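Local structure of BH1408 protein (Bacillus halodurans, 4E0A) at residues 4-7 against 8-12; 43-46 against 47-51. The protein probably acts as an N-acetyltransferase of the GNAT family, transferring an acetyl group to an amine. The protein carries 1 engineered substitution. All coordinates share one frame; numbering follows the deposited sequence.

Contact 1. Residues 4-7 against 8-12; sequences REAT and VQDYE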
loop_
_atom_site.group_PDB
_atom_site.type_symbol
_atom_site.label_atom_id
_atom_site.label_comp_id
_atom_site.label_asym_id
_atom_site.label_seq_id
_atom_site.Cartn_x
_atom_site.Cartn_y
_atom_site.Cartn_z
ATOM N N ARG A 4 -17.213 3.736 -22.961
ATOM C CA ARG A 4 -18.322 2.857 -22.602
ATOM C C ARG A 4 -17.802 1.806 -21.640
ATOM O O ARG A 4 -16.600 1.644 -21.494
ATOM C CB ARG A 4 -18.909 2.171 -23.841
ATOM C CG ARG A 4 -17.893 1.404 -24.680
ATOM C CD ARG A 4 -18.594 0.390 -25.587
ATOM N NE ARG A 4 -17.663 -0.317 -26.465
ATOM C CZ ARG A 4 -16.972 -1.399 -26.118
ATOM N NH1 ARG A 4 -17.093 -1.900 -24.898
ATOM N NH2 ARG A 4 -16.145 -1.976 -26.989
ATOM N N GLU A 5 -18.704 1.090 -20.986
ATOM C CA GLU A 5 -18.283 -0.055 -20.205
ATOM C C GLU A 5 -17.817 -1.153 -21.133
ATOM O O GLU A 5 -18.280 -1.268 -22.262
ATOM C CB GLU A 5 -19.400 -0.544 -19.274
ATOM C CG GLU A 5 -19.726 0.450 -18.167
ATOM C CD GLU A 5 -20.397 -0.200 -16.962
ATOM O OE1 GLU A 5 -20.836 -1.364 -17.064
ATOM O OE2 GLU A 5 -20.478 0.460 -15.907
ATOM N N ALA A 6 -16.867 -1.946 -20.652
ATOM C CA ALA A 6 -16.337 -3.056 -21.419
ATOM C C ALA A 6 -17.375 -4.161 -21.576
ATOM O O ALA A 6 -18.357 -4.247 -20.823
ATOM C CB ALA A 6 -15.086 -3.611 -20.738
ATOM N N THR A 7 -17.162 -5.003 -22.571
ATOM C CA THR A 7 -17.860 -6.278 -22.614
ATOM C C THR A 7 -16.813 -7.382 -22.615
ATOM O O THR A 7 -15.615 -7.122 -22.773
ATOM C CB THR A 7 -18.760 -6.418 -23.854
ATOM O OG1 THR A 7 -17.972 -6.847 -24.971
ATOM C CG2 THR A 7 -19.437 -5.093 -24.183
ATOM N N VAL A 8 -17.266 -8.616 -22.448
ATOM C CA VAL A 8 -16.363 -9.762 -22.440
ATOM C C VAL A 8 -15.536 -9.823 -23.725
ATOM O O VAL A 8 -14.350 -10.132 -23.695
ATOM C CB VAL A 8 -17.134 -11.079 -22.179
ATOM C CG1 VAL A 8 -16.333 -12.292 -22.641
ATOM C CG2 VAL A 8 -17.488 -11.183 -20.695
ATOM N N GLN A 9 -16.160 -9.473 -24.837
ATOM C CA GLN A 9 -15.510 -9.448 -26.149
ATOM C C GLN A 9 -14.305 -8.482 -26.237
ATOM O O GLN A 9 -13.515 -8.546 -27.177
ATOM C CB GLN A 9 -16.556 -9.098 -27.214
ATOM C CG GLN A 9 -16.113 -9.231 -28.665
ATOM C CD GLN A 9 -17.202 -8.794 -29.639
ATOM O OE1 GLN A 9 -18.295 -8.399 -29.227
ATOM N NE2 GLN A 9 -16.906 -8.865 -30.936
ATOM N N ASP A 10 -14.171 -7.593 -25.258
ATOM C CA ASP A 10 -13.060 -6.646 -25.227
ATOM C C ASP A 10 -11.764 -7.260 -24.691
ATOM O O ASP A 10 -10.723 -6.612 -24.719
ATOM C CB ASP A 10 -13.415 -5.405 -24.388
ATOM C CG ASP A 10 -14.503 -4.564 -25.030
ATOM O OD1 ASP A 10 -14.555 -4.524 -26.276
ATOM O OD2 ASP A 10 -15.300 -3.945 -24.292
ATOM N N TYR A 11 -11.832 -8.509 -24.223
ATOM C CA TYR A 11 -10.707 -9.107 -23.505
ATOM C C TYR A 11 -9.360 -9.009 -24.232
ATOM O O TYR A 11 -8.372 -8.543 -23.659
ATOM C CB TYR A 11 -10.980 -10.571 -23.103
ATOM C CG TYR A 11 -9.689 -11.244 -22.689
ATOM C CD1 TYR A 11 -9.075 -10.911 -21.487
ATOM C CD2 TYR A 11 -9.045 -12.154 -23.528
ATOM C CE1 TYR A 11 -7.864 -11.484 -21.112
ATOM C CE2 TYR A 11 -7.830 -12.728 -23.162
ATOM C CZ TYR A 11 -7.250 -12.393 -21.956
ATOM O OH TYR A 11 -6.050 -12.944 -21.582
ATOM N N GLU A 12 -9.313 -9.458 -25.481
ATOM C CA GLU A 12 -8.040 -9.560 -26.185
ATOM C C GLU A 12 -7.325 -8.217 -26.282
ATOM O O GLU A 12 -6.130 -8.118 -26.009
ATOM C CB GLU A 12 -8.211 -10.202 -27.578
ATOM C CG GLU A 12 -8.141 -11.722 -27.510
ATOM C CD GLU A 12 -8.429 -12.418 -28.831
ATOM O OE1 GLU A 12 -8.460 -11.748 -29.883
ATOM O OE2 GLU A 12 -8.631 -13.654 -28.803
HETATM O O HOH W 1 -17.561 -5.182 -26.987
#
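Arg4 and Asp10 reach toward each other from opposite directions and meet end-on, guanidinium to carboxylate. Their planes lie only 23° apart, and the terminal nitrogens take one oxygen each: Arg4 NH1 lies 2.8 Å from Asp10 OD2, and Arg4 NH2 lies 3.1 Å from Asp10 OD1. Both oxygens are met on their syn sides, both bonds are nearly straight, and the result is a bidentate, end-on salt bridge. NH1 is used twice, since Arg4 NH1 also gives a hydrogen bond of 3.0 Å to Glu5 O, close to the guanidinium plane; three bonds thus fix the rotation of the group.

Asp10 OD2 is shared as well. Thr7 N donates to it at 2.7 Å, but from above the carboxylate, 46° out of its plane, while the arginine stays near that plane. With CG beside its own backbone N (chi1 -67°), Asp10 turns its carboxylate back toward Thr7 N and Arg4; the 2.9 Å bond from Asp10 N to Thr7 O closes the turn 7-10. Gln9 N donates weakly to Thr7 OG1, 3.2 Å away, as in an ST turn, and a water links that hydroxyl to Asp10 OD1. The example illustrates how one carboxylate can tie a strand end to the turn that follows.

Strand 2-5 here passes through a short 3-10 turn into helix 11-28, consistent with the opening strand and helix of the GNAT fold. Arg4 and Ala6 are hydrogen-bonded through their backbones to Val58 and Val56 of strand 54-62, and Tyr11 OH bonds to Leu40 O, ahead of helix 42-50.

Contact 2. Residues 43-46 against 47-51; sequences SRFQ and AAVQG. Engineered in segment 43-46: Arg44 (natural residue Phe).
Phe45 O is gripped by two backbone donors of the next turn: Val49 N, at 3.0 Å in a nearly straight bond, and Ala48 N, at 2.9 Å in a weak, bent one. The first is the regular i to i+4 bond of an alpha helix, the second an i to i+3 bond that bifurcates the acceptor. The same pair of residues, Phe45 and Val49, meets through its side chains. Val49 places CG2 beside its own backbone N, with CG1 anti to it (chi1 169°), and this turns the CG2 methyl back toward the previous turn, over one face of the Phe45 ring. Val49 CG2 is 3.8 Å from the ring centroid and 18° off its normal, a CH-pi contact displaced toward the rim; the nearest ring atom is Phe45 CZ, 3.6 Å from that methyl.

One residue further on, the same four-residue spacing brings together two amides. Gln46 and Gln50 both run extended beyond CG; their amide planes stand 77° apart, and Gln46 NE2 approaches Gln50 OE1 at 3.4 Å in a weak hydrogen bond. The backbone beneath is firmer, with Gln50 N 3.0 Å from Gln46 O. On the first turn, Ala47 N bonds to Ser43 O at 2.9 Å. Arg44, an engineered residue in place of phenylalanine, points its CB away from residues 47-51 and takes part through its carbonyl, which accepts from Ala48 N.

Helix 42-50 ends just before Gly51; following helix 11-28 and preceding strand 54-62, it is consistent with the second helix of the GNAT fold. Asn41 OD1 accepts from Arg44 N at its start, and Ser54 OG bonds to Ala48 O near its end. Phe45, Ala48 and Val49 pack on Val56 of strand 54-62.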
loop_
_atom_site.group_PDB
_atom_site.type_symbol
_atom_site.label_atom_id
_atom_site.label_comp_id
_atom_site.label_asym_id
_atom_site.label_seq_id
_atom_site.Cartn_x
_atom_site.Cartn_y
_atom_site.Cartn_z
ATOM N N SER A 43 -10.714 -15.056 -17.234
ATOM C CA SER A 43 -11.799 -15.219 -16.264
ATOM C C SER A 43 -11.839 -14.068 -15.255
ATOM O O SER A 43 -12.913 -13.618 -14.851
ATOM C CB SER A 43 -11.706 -16.568 -15.544
ATOM O OG SER A 43 -12.065 -17.618 -16.426
ATOM N N ARG A 44 -10.673 -13.575 -14.864
ATOM C CA ARG A 44 -10.629 -12.480 -13.906
ATOM C C ARG A 44 -11.046 -11.156 -14.544
ATOM O O ARG A 44 -11.624 -10.287 -13.885
ATOM C CB ARG A 44 -9.261 -12.398 -13.244
ATOM C CG ARG A 44 -8.928 -13.680 -12.475
ATOM C CD ARG A 44 -7.831 -13.481 -11.439
ATOM N NE ARG A 44 -7.646 -14.682 -10.626
ATOM C CZ ARG A 44 -8.366 -14.970 -9.545
ATOM N NH1 ARG A 44 -9.320 -14.144 -9.143
ATOM N NH2 ARG A 44 -8.133 -16.084 -8.864
ATOM N N PHE A 45 -10.760 -11.009 -15.834
ATOM C CA PHE A 45 -11.277 -9.877 -16.581
ATOM C C PHE A 45 -12.804 -9.950 -16.575
ATOM O O PHE A 45 -13.482 -8.980 -16.235
ATOM C CB PHE A 45 -10.758 -9.891 -18.016
ATOM C CG PHE A 45 -11.367 -8.829 -18.881
ATOM C CD1 PHE A 45 -11.047 -7.498 -18.687
ATOM C CD2 PHE A 45 -12.274 -9.161 -19.878
ATOM C CE1 PHE A 45 -11.608 -6.509 -19.492
ATOM C CE2 PHE A 45 -12.842 -8.176 -20.684
ATOM C CZ PHE A 45 -12.509 -6.850 -20.484
ATOM N N GLN A 46 -13.343 -11.108 -16.938
ATOM C CA GLN A 46 -14.792 -11.267 -16.981
ATOM C C GLN A 46 -15.434 -10.947 -15.624
ATOM O O GLN A 46 -16.459 -10.275 -15.557
ATOM C CB GLN A 46 -15.183 -12.667 -17.461
ATOM C CG GLN A 46 -16.690 -12.916 -17.444
ATOM C CD GLN A 46 -17.061 -14.362 -17.748
ATOM O OE1 GLN A 46 -16.191 -15.223 -17.918
ATOM N NE2 GLN A 46 -18.361 -14.635 -17.818
ATOM N N ALA A 47 -14.818 -11.412 -14.542
ATOM C CA ALA A 47 -15.332 -11.102 -13.210
ATOM C C ALA A 47 -15.343 -9.601 -12.926
ATOM O O ALA A 47 -16.226 -9.115 -12.221
ATOM C CB ALA A 47 -14.537 -11.834 -12.133
ATOM N N ALA A 48 -14.364 -8.866 -13.454
ATOM C CA ALA A 48 -14.285 -7.437 -13.169
ATOM C C ALA A 48 -15.377 -6.735 -13.938
ATOM O O ALA A 48 -16.021 -5.820 -13.421
ATOM C CB ALA A 48 -12.924 -6.868 -13.536
ATOM N N VAL A 49 -15.587 -7.182 -15.175
ATOM C CA VAL A 49 -16.624 -6.626 -16.033
ATOM C C VAL A 49 -18.027 -6.779 -15.416
ATOM O O VAL A 49 -18.842 -5.847 -15.442
ATOM C CB VAL A 49 -16.573 -7.275 -17.439
ATOM C CG1 VAL A 49 -17.811 -6.897 -18.273
ATOM C CG2 VAL A 49 -15.260 -6.899 -18.175
ATOM N N GLN A 50 -18.286 -7.946 -14.837
ATOM C CA GLN A 50 -19.620 -8.300 -14.363
ATOM C C GLN A 50 -19.779 -8.179 -12.850
ATOM O O GLN A 50 -20.868 -8.389 -12.322
ATOM C CB GLN A 50 -19.950 -9.728 -14.786
ATOM C CG GLN A 50 -19.980 -9.935 -16.290
ATOM C CD GLN A 50 -20.080 -11.402 -16.667
ATOM O OE1 GLN A 50 -19.889 -12.287 -15.831
ATOM N NE2 GLN A 50 -20.378 -11.667 -17.935
ATOM N N GLY A 51 -18.695 -7.847 -12.159
ATOM C CA GLY A 51 -18.692 -7.811 -10.706
ATOM C C GLY A 51 -19.666 -6.810 -10.114
ATOM O O GLY A 51 -19.966 -5.782 -10.721
#

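Overall arrangement
The two contacts follow one another along the chain, yet their centres are only 10 Å apart and they touch directly, through packing contacts. Phe45 is one link: its CE2 lies 3.6 Å from Thr7 O and 3.7 Å from Tyr11 CA. Beside it, Val49 CG1 approaches Ala6 O to 3.7 Å, and Val8 CG2 meets Gln46 CG at 3.8 Å. The turn leading into helix 11-28 is thereby packed against helix 42-50, and both contacts share strand 54-62 as a neighbour. A bound glycerol, probably a crystallisation additive, lies about 5 Å from the side chain of Tyr11.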